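Local atomic coordinates of glucose-6-phosphate isomerase (Thermus thermophilus, PDB entry 1ZZG), a protein that probably catalyses the reversible isomerization of glucose 6-phosphate to fructose 6-phosphate, a step shared by glycolysis and gluconeogenesis. Residues A86-S91 and V369-V374. Sequence-based numbering, arbitrary orientation.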
ATOM      1  N   ALA A  86       6.103   9.189   7.929  1.00 23.85           N
ATOM      2  CA  ALA A  86       5.066   8.401   8.581  1.00 24.55           C
ATOM      3  C   ALA A  86       5.611   7.755   9.850  1.00 25.61           C
ATOM      4  O   ALA A  86       4.900   7.599  10.839  1.00 25.28           O
ATOM      5  CB  ALA A  86       4.548   7.327   7.632  1.00 23.98           C
ATOM      6  N   ALA A  87       6.887   7.393   9.820  1.00 25.03           N
ATOM      7  CA  ALA A  87       7.504   6.735  10.958  1.00 26.62           C
ATOM      8  C   ALA A  87       8.056   7.667  12.035  1.00 27.07           C
ATOM      9  O   ALA A  87       8.111   7.297  13.211  1.00 26.71           O
ATOM     10  CB  ALA A  87       8.612   5.809  10.469  1.00 25.35           C
ATOM     11  N   PHE A  88       8.441   8.878  11.651  1.00 25.41           N
ATOM     12  CA  PHE A  88       9.049   9.774  12.620  1.00 26.00           C
ATOM     13  C   PHE A  88       8.457  11.166  12.787  1.00 26.59           C
ATOM     14  O   PHE A  88       9.159  12.080  13.214  1.00 28.01           O
ATOM     15  CB  PHE A  88      10.542   9.887  12.298  1.00 24.75           C
ATOM     16  CG  PHE A  88      11.221   8.556  12.129  1.00 24.69           C
ATOM     17  CD1 PHE A  88      11.235   7.633  13.174  1.00 24.95           C
ATOM     18  CD2 PHE A  88      11.836   8.219  10.927  1.00 24.93           C
ATOM     19  CE1 PHE A  88      11.856   6.391  13.026  1.00 24.01           C
ATOM     20  CE2 PHE A  88      12.464   6.981  10.765  1.00 26.47           C
ATOM     21  CZ  PHE A  88      12.474   6.061  11.817  1.00 25.55           C
ATOM     22  N   ASN A  89       7.182  11.346  12.469  1.00 26.30           N
ATOM     23  CA  ASN A  89       6.592  12.665  12.636  1.00 28.25           C
ATOM     24  C   ASN A  89       6.396  12.932  14.130  1.00 30.11           C
ATOM     25  O   ASN A  89       5.597  12.268  14.791  1.00 29.03           O
ATOM     26  CB  ASN A  89       5.251  12.760  11.906  1.00 28.38           C
ATOM     27  CG  ASN A  89       4.742  14.188  11.825  1.00 29.29           C
ATOM     28  OD1 ASN A  89       4.786  14.926  12.808  1.00 29.21           O
ATOM     29  ND2 ASN A  89       4.255  14.584  10.652  1.00 26.23           N
ATOM     30  N   GLU A  90       7.137  13.899  14.657  1.00 31.03           N
ATOM     31  CA  GLU A  90       7.055  14.253  16.072  1.00 32.50           C
ATOM     32  C   GLU A  90       6.403  15.620  16.267  1.00 32.66           C
ATOM     33  O   GLU A  90       5.806  15.889  17.307  1.00 32.95           O
ATOM     34  CB  GLU A  90       8.458  14.320  16.691  1.00 35.40           C
ATOM     35  CG  GLU A  90       9.317  13.073  16.567  1.00 39.58           C
ATOM     36  CD  GLU A  90       8.736  11.884  17.304  1.00 41.91           C
ATOM     37  OE1 GLU A  90       8.085  12.098  18.349  1.00 43.14           O
ATOM     38  OE2 GLU A  90       8.944  10.736  16.847  1.00 45.42           O
ATOM     39  N   SER A  91       6.526  16.476  15.258  1.00 30.72           N
ATOM     40  CA  SER A  91       6.014  17.843  15.320  1.00 31.47           C
ATOM     41  C   SER A  91       4.512  18.030  15.166  1.00 31.40           C
ATOM     42  O   SER A  91       3.956  19.008  15.654  1.00 32.88           O
ATOM     43  CB  SER A  91       6.714  18.695  14.263  1.00 30.34           C
ATOM     44  OG  SER A  91       6.306  18.300  12.968  1.00 28.40           O
ATOM     45  N   VAL A 369      12.033   0.760  16.191  1.00 25.04           N
ATOM     46  CA  VAL A 369      11.783   1.615  15.037  1.00 25.18           C
ATOM     47  C   VAL A 369      12.254   3.021  15.389  1.00 26.16           C
ATOM     48  O   VAL A 369      11.535   3.790  16.031  1.00 25.57           O
ATOM     49  CB  VAL A 369      10.286   1.654  14.652  1.00 25.18           C
ATOM     50  CG1 VAL A 369      10.088   2.567  13.439  1.00 22.73           C
ATOM     51  CG2 VAL A 369       9.797   0.243  14.333  1.00 26.64           C
ATOM     52  N   SER A 370      13.478   3.336  14.973  1.00 26.59           N
ATOM     53  CA  SER A 370      14.089   4.636  15.230  1.00 26.49           C
ATOM     54  C   SER A 370      14.826   5.128  13.986  1.00 25.55           C
ATOM     55  O   SER A 370      15.145   4.341  13.092  1.00 24.22           O
ATOM     56  CB  SER A 370      15.084   4.523  16.386  1.00 27.47           C
ATOM     57  OG  SER A 370      16.106   3.581  16.091  1.00 26.20           O
ATOM     58  N   PRO A 371      15.097   6.443  13.909  1.00 24.21           N
ATOM     59  CA  PRO A 371      15.808   6.981  12.748  1.00 24.57           C
ATOM     60  C   PRO A 371      17.108   6.201  12.506  1.00 24.21           C
ATOM     61  O   PRO A 371      17.429   5.832  11.376  1.00 24.72           O
ATOM     62  CB  PRO A 371      16.067   8.432  13.152  1.00 25.17           C
ATOM     63  CG  PRO A 371      14.866   8.757  14.013  1.00 24.66           C
ATOM     64  CD  PRO A 371      14.750   7.512  14.862  1.00 24.20           C
ATOM     65  N   TYR A 372      17.837   5.941  13.588  1.00 23.82           N
ATOM     66  CA  TYR A 372      19.105   5.210  13.528  1.00 24.14           C
ATOM     67  C   TYR A 372      18.918   3.827  12.902  1.00 24.03           C
ATOM     68  O   TYR A 372      19.573   3.486  11.910  1.00 22.66           O
ATOM     69  CB  TYR A 372      19.685   5.080  14.939  1.00 23.67           C
ATOM     70  CG  TYR A 372      21.025   4.369  15.032  1.00 27.66           C
ATOM     71  CD1 TYR A 372      22.217   5.028  14.726  1.00 28.95           C
ATOM     72  CD2 TYR A 372      21.099   3.040  15.451  1.00 27.56           C
ATOM     73  CE1 TYR A 372      23.451   4.381  14.842  1.00 28.63           C
ATOM     74  CE2 TYR A 372      22.326   2.382  15.567  1.00 29.99           C
ATOM     75  CZ  TYR A 372      23.493   3.058  15.264  1.00 30.37           C
ATOM     76  OH  TYR A 372      24.701   2.406  15.390  1.00 34.42           O
ATOM     77  N   ALA A 373      18.008   3.039  13.469  1.00 23.90           N
ATOM     78  CA  ALA A 373      17.743   1.692  12.971  1.00 23.89           C
ATOM     79  C   ALA A 373      17.154   1.659  11.555  1.00 23.66           C
ATOM     80  O   ALA A 373      17.510   0.800  10.749  1.00 25.90           O
ATOM     81  CB  ALA A 373      16.804   0.951  13.941  1.00 24.44           C
ATOM     82  N   VAL A 374      16.250   2.583  11.255  1.00 24.02           N
ATOM     83  CA  VAL A 374      15.625   2.617   9.937  1.00 22.66           C
ATOM     84  C   VAL A 374      16.595   3.155   8.882  1.00 21.61           C
ATOM     85  O   VAL A 374      16.604   2.682   7.747  1.00 21.03           O
ATOM     86  CB  VAL A 374      14.317   3.447   9.972  1.00 21.49           C
ATOM     87  CG1 VAL A 374      13.736   3.587   8.566  1.00 21.62           C
ATOM     88  CG2 VAL A 374      13.300   2.753  10.902  1.00 22.57           C
TER
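Phe88 and Pro371 lie where the backbones of 86-91 and 369-374 come closest, their CA atoms 7.3 Å apart, as the C-terminal part of helix 79-88 meets the first turn of helix 371-391. That first turn is capped: Ser370, the N-cap residue, accepts from Ala373 N through OG at 3.3 Å, and its hydroxyl also bonds to Glu368. The junction is a worked example of how one aromatic side chain can join two helices through face and edge contacts. The side-chain contacts are apolar, and the ring also meets backbone atoms of Val369, Ser370 and Pro371. With CG anti to its own carbonyl carbon (chi1 -50°), Phe88 sends its ring across to the Ser370-Pro371 peptide, where CZ comes within 3.3 Å of Ser370 C. Pro371 covers one face in a CH-pi contact, its CG 3.9 Å from the ring centroid and 12° off the normal, while Ala87 CB lies over the opposite face, so the ring is sandwiched between a proline and its own chain neighbour. At the ring edge, Val374 CG2 meets Phe88 CZ at 3.5 Å, and Val369 O also lies near the ring plane. A leucine in place of Phe88 would probably leave Pro371 CG without its aromatic face and open a gap beside Val374. Arg253 and Ala204 also touch the Phe88 side chain, and helix 206-221 lies against Pro371 and Tyr372. Helix 79-88 precedes strand 94-98 of the parallel sheet and helix 371-391 follows strand 360-366 of the mixed sheet, consistent with a contact between the two SIS-type subdomains of phosphoglucose isomerases.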